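Local coordinates for phenylalanine ammonia-lyase (Rhodosporidium toruloides, PDB 1Y2M), which catalyses the non-oxidative deamination of L-phenylalanine and L-tyrosine to trans-cinnamic and p-coumaric acid, the commitment step of phenylpropanoid metabolism, at residues L195-T200 / A251-E256; I380-V385 / A419-K424; A476-L481 / S521-T526; H527-L532 / S693-I698; Q558-A563 / N623-A628. One frame throughout, in Å; residues are numbered along the deposited sequence.

Interaction 1: L195-T200 / A251-E256; sequences LNHGIT and ALFNLE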
# COMPACT_ATOMS: atom_id res chain seq x y z
N LEU B 195 9.60 -33.58 -18.18
CA LEU B 195 8.67 -33.87 -17.10
C LEU B 195 8.75 -35.33 -16.63
O LEU B 195 8.79 -35.59 -15.44
CB LEU B 195 7.21 -33.53 -17.51
CG LEU B 195 6.91 -32.00 -17.58
CD1 LEU B 195 5.68 -31.73 -18.42
CD2 LEU B 195 6.74 -31.42 -16.20
N ASN B 196 8.72 -36.24 -17.57
CA ASN B 196 8.53 -37.65 -17.25
C ASN B 196 9.79 -38.28 -16.71
O ASN B 196 9.71 -39.31 -16.08
CB ASN B 196 7.98 -38.41 -18.44
CG ASN B 196 6.60 -37.90 -18.84
OD1 ASN B 196 5.87 -37.37 -18.01
ND2 ASN B 196 6.24 -38.07 -20.11
N HIS B 197 10.92 -37.65 -16.98
CA HIS B 197 12.21 -38.09 -16.43
C HIS B 197 12.67 -37.21 -15.24
O HIS B 197 13.76 -37.41 -14.73
CB HIS B 197 13.29 -38.08 -17.52
CG HIS B 197 13.07 -39.12 -18.58
ND1 HIS B 197 13.12 -40.47 -18.31
CD2 HIS B 197 12.75 -39.01 -19.89
CE1 HIS B 197 12.87 -41.14 -19.42
NE2 HIS B 197 12.64 -40.29 -20.39
N GLY B 198 11.83 -36.28 -14.78
CA GLY B 198 12.14 -35.49 -13.62
C GLY B 198 13.35 -34.59 -13.80
O GLY B 198 14.14 -34.37 -12.84
N ILE B 199 13.48 -34.04 -15.00
CA ILE B 199 14.53 -33.03 -15.30
C ILE B 199 13.85 -31.67 -15.23
O ILE B 199 12.91 -31.43 -15.97
CB ILE B 199 15.10 -33.23 -16.70
CG1 ILE B 199 15.73 -34.62 -16.83
CG2 ILE B 199 16.13 -32.13 -16.95
CD1 ILE B 199 16.09 -34.96 -18.24
N THR B 200 14.27 -30.81 -14.31
CA THR B 200 13.60 -29.53 -14.07
C THR B 200 14.64 -28.42 -14.18
O THR B 200 15.63 -28.38 -13.43
CB THR B 200 12.93 -29.44 -12.68
OG1 THR B 200 12.11 -30.58 -12.41
CG2 THR B 200 12.05 -28.21 -12.61
N ALA B 251 21.87 -36.70 -21.47
CA ALA B 251 22.65 -37.89 -21.87
C ALA B 251 22.37 -39.05 -20.91
O ALA B 251 22.33 -40.21 -21.33
CB ALA B 251 24.12 -37.57 -21.88
N LEU B 252 22.20 -38.76 -19.61
CA LEU B 252 21.78 -39.78 -18.62
C LEU B 252 20.49 -40.46 -19.04
O LEU B 252 20.29 -41.66 -18.80
CB LEU B 252 21.56 -39.15 -17.23
CG LEU B 252 22.77 -38.71 -16.43
CD1 LEU B 252 22.29 -38.07 -15.11
CD2 LEU B 252 23.71 -39.86 -16.16
N PHE B 253 19.59 -39.71 -19.66
CA PHE B 253 18.28 -40.24 -20.02
C PHE B 253 18.15 -40.56 -21.50
O PHE B 253 17.07 -40.89 -21.94
CB PHE B 253 17.19 -39.27 -19.49
CG PHE B 253 17.18 -39.19 -17.99
CD1 PHE B 253 16.48 -40.11 -17.26
CD2 PHE B 253 17.97 -38.28 -17.34
CE1 PHE B 253 16.52 -40.10 -15.91
CE2 PHE B 253 18.01 -38.25 -15.97
CZ PHE B 253 17.27 -39.16 -15.25
N ASN B 254 19.26 -40.54 -22.25
CA ASN B 254 19.30 -40.66 -23.72
C ASN B 254 18.30 -39.76 -24.47
O ASN B 254 17.73 -40.15 -25.50
CB ASN B 254 19.23 -42.12 -24.24
CG ASN B 254 19.85 -42.27 -25.68
OD1 ASN B 254 20.76 -41.52 -26.08
ND2 ASN B 254 19.34 -43.24 -26.46
N LEU B 255 18.15 -38.53 -23.99
CA LEU B 255 17.29 -37.55 -24.63
C LEU B 255 18.14 -36.70 -25.57
O LEU B 255 19.28 -36.35 -25.24
CB LEU B 255 16.65 -36.66 -23.57
CG LEU B 255 15.83 -37.35 -22.49
CD1 LEU B 255 15.29 -36.34 -21.49
CD2 LEU B 255 14.69 -38.13 -23.14
N GLU B 256 17.58 -36.35 -26.71
CA GLU B 256 18.27 -35.53 -27.69
C GLU B 256 17.89 -34.06 -27.57
O GLU B 256 16.72 -33.75 -27.60
CB GLU B 256 17.91 -35.98 -29.09
CG GLU B 256 18.54 -35.12 -30.17
CD GLU B 256 18.53 -35.77 -31.52
OE1 GLU B 256 18.45 -37.02 -31.57
OE2 GLU B 256 18.60 -35.04 -32.53

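Interaction 2: I380-V385 / A419-K424; sequences IHAHAV and ANTMEK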
# COMPACT_ATOMS: atom_id res chain seq x y z
N ILE B 380 -13.66 -18.52 -6.43
CA ILE B 380 -14.36 -19.24 -7.51
C ILE B 380 -14.22 -18.56 -8.90
O ILE B 380 -14.05 -19.20 -9.95
CB ILE B 380 -15.83 -19.41 -7.12
CG1 ILE B 380 -15.92 -20.27 -5.85
CG2 ILE B 380 -16.68 -19.98 -8.27
CD1 ILE B 380 -17.34 -20.37 -5.31
N HIS B 381 -14.30 -17.23 -8.88
CA HIS B 381 -14.04 -16.46 -10.10
C HIS B 381 -12.62 -16.69 -10.63
O HIS B 381 -12.40 -17.04 -11.82
CB HIS B 381 -14.25 -14.97 -9.81
CG HIS B 381 -14.18 -14.09 -11.02
ND1 HIS B 381 -12.98 -13.64 -11.53
CD2 HIS B 381 -15.15 -13.54 -11.78
CE1 HIS B 381 -13.23 -12.85 -12.57
NE2 HIS B 381 -14.52 -12.78 -12.75
N ALA B 382 -11.64 -16.58 -9.74
CA ALA B 382 -10.27 -16.83 -10.12
C ALA B 382 -10.10 -18.22 -10.72
O ALA B 382 -9.36 -18.42 -11.71
CB ALA B 382 -9.36 -16.69 -8.96
N HIS B 383 -10.80 -19.20 -10.15
CA HIS B 383 -10.71 -20.57 -10.66
C HIS B 383 -11.21 -20.57 -12.13
O HIS B 383 -10.65 -21.24 -13.02
CB HIS B 383 -11.61 -21.50 -9.83
CG HIS B 383 -11.18 -22.91 -9.92
ND1 HIS B 383 -10.35 -23.48 -8.99
CD2 HIS B 383 -11.44 -23.87 -10.83
CE1 HIS B 383 -10.13 -24.74 -9.32
NE2 HIS B 383 -10.78 -25.00 -10.44
N ALA B 384 -12.31 -19.88 -12.40
CA ALA B 384 -12.81 -19.85 -13.78
C ALA B 384 -11.79 -19.21 -14.72
O ALA B 384 -11.54 -19.72 -15.82
CB ALA B 384 -14.10 -19.12 -13.83
N VAL B 385 -11.17 -18.12 -14.27
CA VAL B 385 -10.17 -17.39 -15.10
C VAL B 385 -8.95 -18.29 -15.39
O VAL B 385 -8.48 -18.45 -16.55
CB VAL B 385 -9.79 -16.05 -14.44
CG1 VAL B 385 -8.64 -15.41 -15.17
CG2 VAL B 385 -10.99 -15.17 -14.31
N ALA B 419 -2.57 -12.03 -13.29
CA ALA B 419 -2.21 -11.09 -12.24
C ALA B 419 -3.48 -10.76 -11.46
O ALA B 419 -3.45 -10.71 -10.20
CB ALA B 419 -1.66 -9.86 -12.83
N ASN B 420 -4.59 -10.59 -12.19
CA ASN B 420 -5.89 -10.29 -11.58
C ASN B 420 -6.27 -11.30 -10.51
O ASN B 420 -6.66 -10.94 -9.40
CB ASN B 420 -6.97 -10.25 -12.69
CG ASN B 420 -8.45 -10.08 -12.17
OD1 ASN B 420 -9.20 -11.09 -12.05
ND2 ASN B 420 -8.89 -8.83 -11.97
N THR B 421 -6.12 -12.57 -10.83
CA THR B 421 -6.48 -13.60 -9.87
C THR B 421 -5.63 -13.52 -8.63
O THR B 421 -6.08 -13.78 -7.49
CB THR B 421 -6.39 -15.04 -10.44
OG1 THR B 421 -5.04 -15.43 -10.72
CG2 THR B 421 -7.23 -15.13 -11.73
N MSE B 422 -4.37 -13.20 -8.84
CA MSE B 422 -3.41 -13.19 -7.70
C MSE B 422 -3.60 -11.99 -6.77
O MSE B 422 -3.49 -12.09 -5.55
CB MSE B 422 -2.02 -13.24 -8.24
CG MSE B 422 -1.68 -14.59 -8.86
SE MSE B 422 -1.77 -16.08 -7.55
CE MSE B 422 -3.60 -16.79 -7.81
N GLU B 423 -3.90 -10.82 -7.36
CA GLU B 423 -4.14 -9.59 -6.55
C GLU B 423 -5.33 -9.89 -5.65
O GLU B 423 -5.25 -9.67 -4.42
CB GLU B 423 -4.40 -8.39 -7.44
CG GLU B 423 -3.28 -7.99 -8.39
CD GLU B 423 -2.09 -7.30 -7.73
OE1 GLU B 423 -2.06 -6.07 -7.81
OE2 GLU B 423 -1.18 -7.96 -7.24
N LYS B 424 -6.43 -10.36 -6.24
CA LYS B 424 -7.68 -10.62 -5.48
C LYS B 424 -7.49 -11.71 -4.44
O LYS B 424 -7.97 -11.62 -3.29
CB LYS B 424 -8.84 -11.03 -6.41
CG LYS B 424 -9.22 -10.03 -7.48
CD LYS B 424 -10.01 -10.69 -8.67
CE LYS B 424 -10.93 -11.80 -8.20
NZ LYS B 424 -10.35 -13.18 -7.89
O HOH W 1 -10.28 -13.49 -10.92

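Interaction 3: A476-L481 / S521-T526; sequences AYTSEL and SLLLAT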
# COMPACT_ATOMS: atom_id res chain seq x y z
N ALA B 476 1.24 -11.30 14.77
CA ALA B 476 2.37 -11.05 13.87
C ALA B 476 2.04 -11.54 12.45
O ALA B 476 2.37 -10.92 11.43
CB ALA B 476 3.59 -11.76 14.39
N TYR B 477 1.46 -12.74 12.36
CA TYR B 477 1.17 -13.31 11.04
C TYR B 477 0.14 -12.44 10.35
O TYR B 477 0.22 -12.20 9.14
CB TYR B 477 0.68 -14.75 11.18
CG TYR B 477 1.60 -15.70 11.89
CD1 TYR B 477 2.99 -15.63 11.80
CD2 TYR B 477 1.04 -16.72 12.69
CE1 TYR B 477 3.81 -16.58 12.48
CE2 TYR B 477 1.87 -17.68 13.39
CZ TYR B 477 3.26 -17.58 13.30
OH TYR B 477 4.04 -18.50 13.96
N THR B 478 -0.86 -11.99 11.11
CA THR B 478 -1.92 -11.19 10.57
C THR B 478 -1.36 -9.86 10.05
O THR B 478 -1.69 -9.41 8.93
CB THR B 478 -3.03 -11.00 11.62
OG1 THR B 478 -3.49 -12.29 12.01
CG2 THR B 478 -4.16 -10.21 11.11
N SER B 479 -0.46 -9.22 10.80
CA SER B 479 0.14 -7.96 10.33
C SER B 479 0.87 -8.19 9.02
O SER B 479 0.75 -7.43 8.07
CB SER B 479 1.17 -7.46 11.34
OG SER B 479 0.57 -7.13 12.59
N GLU B 480 1.64 -9.28 8.96
CA GLU B 480 2.40 -9.61 7.75
C GLU B 480 1.51 -9.82 6.53
O GLU B 480 1.78 -9.28 5.45
CB GLU B 480 3.32 -10.80 7.99
CG GLU B 480 4.21 -11.04 6.80
CD GLU B 480 5.37 -11.99 7.09
OE1 GLU B 480 5.69 -12.21 8.31
OE2 GLU B 480 5.96 -12.55 6.11
N LEU B 481 0.38 -10.52 6.74
CA LEU B 481 -0.62 -10.64 5.68
C LEU B 481 -1.13 -9.30 5.18
O LEU B 481 -1.37 -9.13 3.97
CB LEU B 481 -1.79 -11.51 6.13
CG LEU B 481 -1.46 -12.99 6.24
CD1 LEU B 481 -2.57 -13.74 7.09
CD2 LEU B 481 -1.29 -13.63 4.87
N SER B 521 -0.97 -20.16 6.44
CA SER B 521 -0.85 -21.54 6.94
C SER B 521 -0.28 -21.54 8.35
O SER B 521 -0.66 -22.36 9.18
CB SER B 521 0.01 -22.37 6.02
OG SER B 521 -0.56 -22.46 4.70
N LEU B 522 0.66 -20.64 8.61
CA LEU B 522 1.22 -20.55 9.98
C LEU B 522 0.12 -20.12 10.95
O LEU B 522 0.01 -20.66 12.05
CB LEU B 522 2.32 -19.48 10.03
CG LEU B 522 3.63 -19.79 9.28
CD1 LEU B 522 4.52 -18.58 9.15
CD2 LEU B 522 4.36 -20.91 9.99
N LEU B 523 -0.66 -19.12 10.55
CA LEU B 523 -1.75 -18.61 11.39
C LEU B 523 -2.80 -19.69 11.63
O LEU B 523 -3.29 -19.85 12.77
CB LEU B 523 -2.36 -17.37 10.73
CG LEU B 523 -3.52 -16.72 11.44
CD1 LEU B 523 -3.28 -16.41 12.85
CD2 LEU B 523 -4.06 -15.50 10.62
N LEU B 524 -3.23 -20.36 10.56
CA LEU B 524 -4.30 -21.33 10.72
C LEU B 524 -3.81 -22.59 11.49
O LEU B 524 -4.57 -23.21 12.25
CB LEU B 524 -4.96 -21.69 9.39
CG LEU B 524 -5.65 -20.49 8.74
CD1 LEU B 524 -6.51 -21.02 7.60
CD2 LEU B 524 -6.51 -19.65 9.68
N ALA B 525 -2.53 -22.94 11.32
CA ALA B 525 -1.93 -24.05 12.14
C ALA B 525 -1.98 -23.66 13.63
O ALA B 525 -2.26 -24.46 14.48
CB ALA B 525 -0.55 -24.35 11.71
N THR B 526 -1.61 -22.43 13.90
CA THR B 526 -1.67 -21.88 15.27
C THR B 526 -3.09 -21.94 15.86
O THR B 526 -3.34 -22.36 17.01
CB THR B 526 -1.12 -20.45 15.24
OG1 THR B 526 0.27 -20.51 14.91
CG2 THR B 526 -1.30 -19.68 16.55
O HOH W 2 3.07 -20.15 15.69

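Interaction 4: H527-L532 / S693-I698; sequences HLYCVL and SNVSKI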
# COMPACT_ATOMS: atom_id res chain seq x y z
N HIS B 527 -4.05 -21.44 15.11
CA HIS B 527 -5.44 -21.46 15.54
C HIS B 527 -5.89 -22.90 15.80
O HIS B 527 -6.59 -23.19 16.79
CB HIS B 527 -6.28 -20.74 14.47
CG HIS B 527 -7.73 -20.50 14.84
ND1 HIS B 527 -8.60 -19.83 14.00
CD2 HIS B 527 -8.44 -20.84 15.94
CE1 HIS B 527 -9.79 -19.77 14.59
NE2 HIS B 527 -9.73 -20.39 15.75
N LEU B 528 -5.61 -23.80 14.88
CA LEU B 528 -5.99 -25.20 15.08
C LEU B 528 -5.36 -25.79 16.33
O LEU B 528 -6.04 -26.45 17.13
CB LEU B 528 -5.60 -26.03 13.85
CG LEU B 528 -5.99 -27.50 13.79
CD1 LEU B 528 -7.46 -27.71 14.16
CD2 LEU B 528 -5.72 -28.05 12.37
N TYR B 529 -4.08 -25.51 16.55
CA TYR B 529 -3.42 -25.95 17.79
C TYR B 529 -4.23 -25.48 19.00
O TYR B 529 -4.54 -26.26 19.91
CB TYR B 529 -1.99 -25.43 17.86
CG TYR B 529 -1.33 -25.75 19.17
CD1 TYR B 529 -0.59 -26.93 19.35
CD2 TYR B 529 -1.45 -24.89 20.23
CE1 TYR B 529 -0.02 -27.22 20.56
CE2 TYR B 529 -0.88 -25.21 21.47
CZ TYR B 529 -0.18 -26.35 21.63
OH TYR B 529 0.39 -26.63 22.87
N CYS B 530 -4.56 -24.19 19.00
CA CYS B 530 -5.24 -23.58 20.17
C CYS B 530 -6.67 -24.08 20.38
O CYS B 530 -7.08 -24.41 21.52
CB CYS B 530 -5.22 -22.10 20.13
SG CYS B 530 -3.60 -21.32 20.20
N VAL B 531 -7.44 -24.15 19.29
CA VAL B 531 -8.84 -24.55 19.42
C VAL B 531 -8.95 -25.95 19.98
O VAL B 531 -9.87 -26.29 20.69
CB VAL B 531 -9.65 -24.33 18.09
CG1 VAL B 531 -9.38 -25.48 17.10
CG2 VAL B 531 -11.15 -24.19 18.37
N LEU B 532 -8.01 -26.83 19.63
CA LEU B 532 -8.08 -28.21 20.12
C LEU B 532 -7.80 -28.24 21.64
O LEU B 532 -8.48 -28.97 22.36
CB LEU B 532 -7.06 -29.10 19.40
CG LEU B 532 -7.31 -29.19 17.91
CD1 LEU B 532 -6.15 -29.87 17.25
CD2 LEU B 532 -8.67 -29.86 17.56
N SER B 693 7.21 -26.77 18.18
CA SER B 693 7.46 -28.06 17.54
C SER B 693 6.15 -28.73 17.17
O SER B 693 6.03 -29.32 16.11
CB SER B 693 8.29 -28.97 18.42
OG SER B 693 9.65 -28.52 18.50
N ASN B 694 5.15 -28.58 18.04
CA ASN B 694 3.81 -29.15 17.77
C ASN B 694 3.04 -28.37 16.70
O ASN B 694 2.45 -28.98 15.77
CB ASN B 694 3.02 -29.33 19.09
CG ASN B 694 3.68 -30.36 19.99
OD1 ASN B 694 4.00 -30.12 21.16
ND2 ASN B 694 3.94 -31.52 19.43
N VAL B 695 2.99 -27.05 16.81
CA VAL B 695 2.38 -26.24 15.76
C VAL B 695 3.03 -26.55 14.39
O VAL B 695 2.35 -26.67 13.34
CB VAL B 695 2.44 -24.72 16.09
CG1 VAL B 695 1.87 -23.90 14.94
CG2 VAL B 695 1.71 -24.44 17.38
N SER B 696 4.35 -26.70 14.39
CA SER B 696 5.07 -27.05 13.16
C SER B 696 4.53 -28.29 12.47
O SER B 696 4.46 -28.33 11.23
CB SER B 696 6.56 -27.15 13.43
OG SER B 696 7.05 -25.89 13.90
N LYS B 697 4.19 -29.31 13.23
CA LYS B 697 3.63 -30.52 12.66
C LYS B 697 2.30 -30.26 11.98
O LYS B 697 2.02 -30.86 10.93
CB LYS B 697 3.46 -31.58 13.75
CG LYS B 697 4.78 -32.14 14.17
CD LYS B 697 4.69 -33.21 15.23
CE LYS B 697 6.09 -33.86 15.43
NZ LYS B 697 6.78 -34.16 14.13
N ILE B 698 1.49 -29.35 12.53
CA ILE B 698 0.21 -28.98 11.91
C ILE B 698 0.47 -28.23 10.60
O ILE B 698 -0.11 -28.52 9.54
CB ILE B 698 -0.68 -28.20 12.87
CG1 ILE B 698 -0.92 -29.03 14.15
CG2 ILE B 698 -1.98 -27.84 12.20
CD1 ILE B 698 -1.79 -28.38 15.20

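Interaction 5: Q558-A563 / N623-A628; sequences QHFGSA and NAWKVA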
# COMPACT_ATOMS: atom_id res chain seq x y z
N GLN B 558 -27.05 -31.72 53.06
CA GLN B 558 -26.33 -32.13 54.24
C GLN B 558 -26.22 -30.99 55.24
O GLN B 558 -26.44 -31.20 56.45
CB GLN B 558 -24.96 -32.63 53.86
CG GLN B 558 -24.11 -33.07 55.04
CD GLN B 558 -22.69 -33.50 54.62
OE1 GLN B 558 -22.23 -33.21 53.51
NE2 GLN B 558 -21.99 -34.18 55.54
N HIS B 559 -25.90 -29.79 54.76
CA HIS B 559 -25.62 -28.67 55.67
C HIS B 559 -26.86 -27.94 56.13
O HIS B 559 -26.95 -27.54 57.28
CB HIS B 559 -24.58 -27.71 55.05
CG HIS B 559 -23.20 -28.29 55.03
ND1 HIS B 559 -22.29 -28.05 56.03
CD2 HIS B 559 -22.63 -29.20 54.21
CE1 HIS B 559 -21.18 -28.72 55.78
NE2 HIS B 559 -21.36 -29.44 54.69
N PHE B 560 -27.81 -27.76 55.22
CA PHE B 560 -28.93 -26.88 55.43
C PHE B 560 -30.28 -27.57 55.42
O PHE B 560 -31.28 -26.94 55.75
CB PHE B 560 -28.96 -25.82 54.34
CG PHE B 560 -27.66 -25.05 54.17
CD1 PHE B 560 -26.87 -24.70 55.27
CD2 PHE B 560 -27.24 -24.68 52.91
CE1 PHE B 560 -25.69 -23.96 55.09
CE2 PHE B 560 -26.09 -23.97 52.74
CZ PHE B 560 -25.33 -23.60 53.82
N GLY B 561 -30.33 -28.85 55.07
CA GLY B 561 -31.62 -29.51 54.90
C GLY B 561 -32.52 -29.40 56.13
O GLY B 561 -33.72 -29.13 56.02
N SER B 562 -31.95 -29.58 57.31
CA SER B 562 -32.80 -29.56 58.51
C SER B 562 -33.32 -28.16 58.79
O SER B 562 -34.46 -27.98 59.15
CB SER B 562 -32.10 -30.18 59.72
OG SER B 562 -30.81 -29.65 59.91
N ALA B 563 -32.48 -27.15 58.59
CA ALA B 563 -32.92 -25.77 58.75
C ALA B 563 -34.00 -25.37 57.73
O ALA B 563 -34.73 -24.41 57.96
CB ALA B 563 -31.73 -24.84 58.71
N ASN B 623 -20.46 -20.92 57.06
CA ASN B 623 -19.04 -20.90 56.66
C ASN B 623 -18.51 -22.32 56.45
O ASN B 623 -17.70 -22.59 55.56
CB ASN B 623 -18.21 -20.16 57.70
CG ASN B 623 -16.78 -19.86 57.23
OD1 ASN B 623 -16.56 -19.32 56.15
ND2 ASN B 623 -15.80 -20.16 58.09
N ALA B 624 -18.98 -23.24 57.28
CA ALA B 624 -18.60 -24.67 57.17
C ALA B 624 -19.02 -25.27 55.85
O ALA B 624 -18.26 -26.01 55.23
CB ALA B 624 -19.18 -25.45 58.31
N TRP B 625 -20.25 -24.97 55.43
CA TRP B 625 -20.72 -25.37 54.11
C TRP B 625 -19.81 -24.81 53.02
O TRP B 625 -19.33 -25.54 52.13
CB TRP B 625 -22.15 -24.87 53.92
CG TRP B 625 -22.61 -25.02 52.55
CD1 TRP B 625 -23.03 -26.16 51.94
CD2 TRP B 625 -22.68 -23.99 51.56
NE1 TRP B 625 -23.37 -25.91 50.64
CE2 TRP B 625 -23.16 -24.58 50.37
CE3 TRP B 625 -22.35 -22.62 51.54
CZ2 TRP B 625 -23.35 -23.86 49.21
CZ3 TRP B 625 -22.57 -21.91 50.38
CH2 TRP B 625 -23.06 -22.53 49.24
N LYS B 626 -19.54 -23.51 53.09
CA LYS B 626 -18.66 -22.83 52.15
C LYS B 626 -17.30 -23.54 52.00
O LYS B 626 -16.79 -23.78 50.91
CB LYS B 626 -18.49 -21.36 52.59
CG LYS B 626 -17.53 -20.54 51.73
CD LYS B 626 -16.08 -20.65 52.19
CE LYS B 626 -15.20 -19.60 51.50
NZ LYS B 626 -13.82 -19.54 52.09
N VAL B 627 -16.69 -23.86 53.14
CA VAL B 627 -15.38 -24.49 53.13
C VAL B 627 -15.48 -25.91 52.55
O VAL B 627 -14.68 -26.32 51.68
CB VAL B 627 -14.74 -24.45 54.52
CG1 VAL B 627 -13.49 -25.30 54.54
CG2 VAL B 627 -14.39 -23.00 54.90
N ALA B 628 -16.47 -26.67 53.02
CA ALA B 628 -16.62 -28.05 52.52
C ALA B 628 -16.91 -28.04 51.03
O ALA B 628 -16.40 -28.85 50.27
CB ALA B 628 -17.71 -28.77 53.25

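Interaction 1: L195-T200 / A251-E256
His-197 and Phe-253 bring their flat groups together without stacking: the ring centroids lie 5.2 Å apart and the planes are inclined at 41°, so neither ring lies flat on the other nor drives an edge squarely into it. The two side chains run past one another in opposite directions. With this overlap, CB of His-197 lies over one face of the Phe-253 ring, a CH-pi contact 4.2 Å from the centroid, while CB of Phe-253 lies above one face of the imidazole, out toward its rim. The closest atoms of the pair are ND1 of His-197 and CD1 of Phe-253, 3.5 Å apart.

Beside the rings, Ile-199 and Leu-255 reach for each other tip to tip, CD1 of Ile-199 to CD1 of Leu-255 at 3.6 Å, and the same methyl of Ile-199 also touches CD2 of Phe-253. The other Leu-255 methyl, CD2, meets CD2 of the His-197 ring at 3.9 Å.

Both backbones are leaving a helix here, and each does so through a Schellman motif, with Gly-198 and Asn-254 as the residues of positive phi. The contact thus joins the C-terminal ends of helices 185-197 and 246-252. Ile-199 continues onto Val-233 and Val-235 of strand 232-237, Leu-255 rests on Asn-193 and Phe-194, and Thr-200 pairs through its backbone with His-234 in the small antiparallel sheet.

Interaction 2: I380-V385 / A419-K424
Ala-382 and Thr-421 mark the closest backbone approach between two nearly antiparallel helices, 368-391 and 416-443, in the helical bundle of the PAL/histidase fold; their short segments are inclined at 161°, with the axes 9.5 Å apart. CB of Ala-382 meets CB of Thr-421 at 3.7 Å. From there the Thr-421 side chain divides. The Thr-421 and Val-385 side chains pass in opposite directions, CG2 of Thr-421 touching CG1 of Val-385 at 3.7 Å, while OG1 of Thr-421 (chi1 67°) turns back to its own helix and bonds to the carbonyl of Val-418.

Lys-424, one turn on, bends at chi3 and chi4. The bend carries CE past the His-381 ring, 4.3 Å from ND1, and sets NZ against the Ala-382 methyl. This buried ammonium is bonded to the carbonyl of Asp-378 in the preceding turn of the facing helix. Asn-420 ND2 and His-381 NE2 bond outward, to Asp-378 and Ser-377 of the second subunit respectively. Between the helices a single water receives a hydrogen bond from Lys-424 NZ, gives one to Asn-420 OD1, and lies in the imidazole plane at the ring edge, 2.8 Å from His-381 ND1.

Interaction 3: A476-L481 / S521-T526
This is a buried, largely apolar helix-helix contact near the centre of the folded subunit, where helix 468-484 lies against the long helix 506-560. Tyr-477 has the largest share. Its ring crosses the Leu-522 side chain at about a right angle, and CB of Leu-522 sits almost exactly over the ring centre, a CH-pi contact at 3.8 Å and only 10° off the normal. CD1 of Leu-522 extends the cover to CE1 of the ring. Toward the root of the ring the partner is backbone: CD2 of Tyr-477 lies 3.6 Å from CA of Leu-523, approached obliquely.

The two segments run nearly antiparallel, at 152°, within the bundle of long helices that forms the core of the PAL/histidase fold. Lys-468, which binds (E)-cinnamate, belongs to the same helix as Tyr-477, and its side chain is about 11 Å from that of Thr-526. Helix 691-703 touches Leu-522 and Thr-526, while Arg-206 of the third subunit packs on Tyr-477.

Polar atoms gather at the ring edge. Thr-526 OG1 lies in the ring plane, 3.6 Å from CE2 of Tyr-477, and donates a 2.9 Å hydrogen bond to Leu-522 O, tilted 29° from the carbonyl plane; Thr-526 N bonds to this oxygen from the opposite face. A water, also in the ring plane, links OH of Tyr-477 with Thr-526 OG1, to which it donates. Leu-523, with CG anti to its own nitrogen, directs CD2 toward Thr-478 of the facing helix, whose OG1 approaches to 3.5 Å while bonding to Ala-474 O.

Interaction 4: H527-L532 / S693-I698
Tyr-529 meets three residues of helix 691-703, and its apolar contacts dominate. The Val-695 side chain crosses that of Tyr-529 at about a right angle, its CG2 touching CG of the tyrosine at 3.8 Å and lying almost as near to CB. Ile-698 divides its work between two branches. Its CD1 reaches the root of the Tyr-529 side chain, 3.9 Å from CA of that residue, whereas its CG2 touches CD2 of Leu-528 at 3.7 Å. Farther out along the ring, CE1 of Tyr-529 meets CB of Asn-694.

The contact is a steep helix crossing: the segments are inclined at 114° with their axes 9.7 Å apart, so helix 691-703, near the C terminus, lies across the long helix 506-560 of the bundle, instead of running along it. Helix 662-672 touches Ile-698 through Val-669, and Val-142 of the third subunit packs on Val-695.

Polar bonding is directed elsewhere. Beyond the apolar patch the OH of Tyr-529 hydrogen-bonds to NE2 of His-466, two residues before the cinnamate-binding Lys-468.

Interaction 5: Q558-A563 / N623-A628
Trp-625 meets both His-559 and Phe-560, two consecutive residues in the last part of the long helix 506-560, and the three rings form an aromatic cluster. The indole turns its edge toward the face of the imidazole in an offset edge-to-face pair, the planes at 70° and the centroid of its five-membered ring 5.3 Å from that of His-559. Backbone joins in as well: CA of Trp-625 lies over the same imidazole, a CH-pi contact at 3.8 Å from the centroid. At the outer end of the imidazole, NE2 of His-559 comes obliquely to CB of Ala-628, 4.0 Å away.

Phe-560 comes to the broad face of the indole. Its side chain crosses that of Trp-625 at about a right angle, the ring tilted 47° to the five-membered ring, neither stacked nor edge-on. The approach is close, with CZ of Phe-560 3.3 Å from CG of Trp-625 and CE2 at 3.6 Å from CD2 of the same indole. The tryptophan's CG is anti to its backbone nitrogen (chi1 170°), which carries the indole out from CB so that its edge meets His-559 and one face meets Phe-560.

The centre of this contact is about 55 Å from the centre of the chain. Here the far part of helix 506-560 lies against helix 619-646; helix 593-611 also packs on the indole through Ala-604 and Val-608, with Phe-601 edge-to-face to it, while Val-608, Leu-612 and Leu-617 pack on Phe-560.

From the N terminus, interaction 1 closes first, a loop of 50 residues containing strands of the small antiparallel sheet. Interaction 2, pairing helices 368-391 and 416-443, and interaction 3, joining helix 468-484 to helix 506-560, follow in series without crossing, closing loops of 33 and 39 residues. Helix 506-560 also serves interactions 4 and 5. Interaction 4 spans the longest loop, 160 residues, bringing helix 691-703 back to the bundle, and interaction 5 is nested inside it, at the distant end of helix 506-560, their centres 45 Å apart. Interactions 3 and 4 touch directly, Thr-526 OG1 lying 3.7 Å from Val-695 CG1. Interactions 1 and 5 lie on opposite sides of the chain's centre.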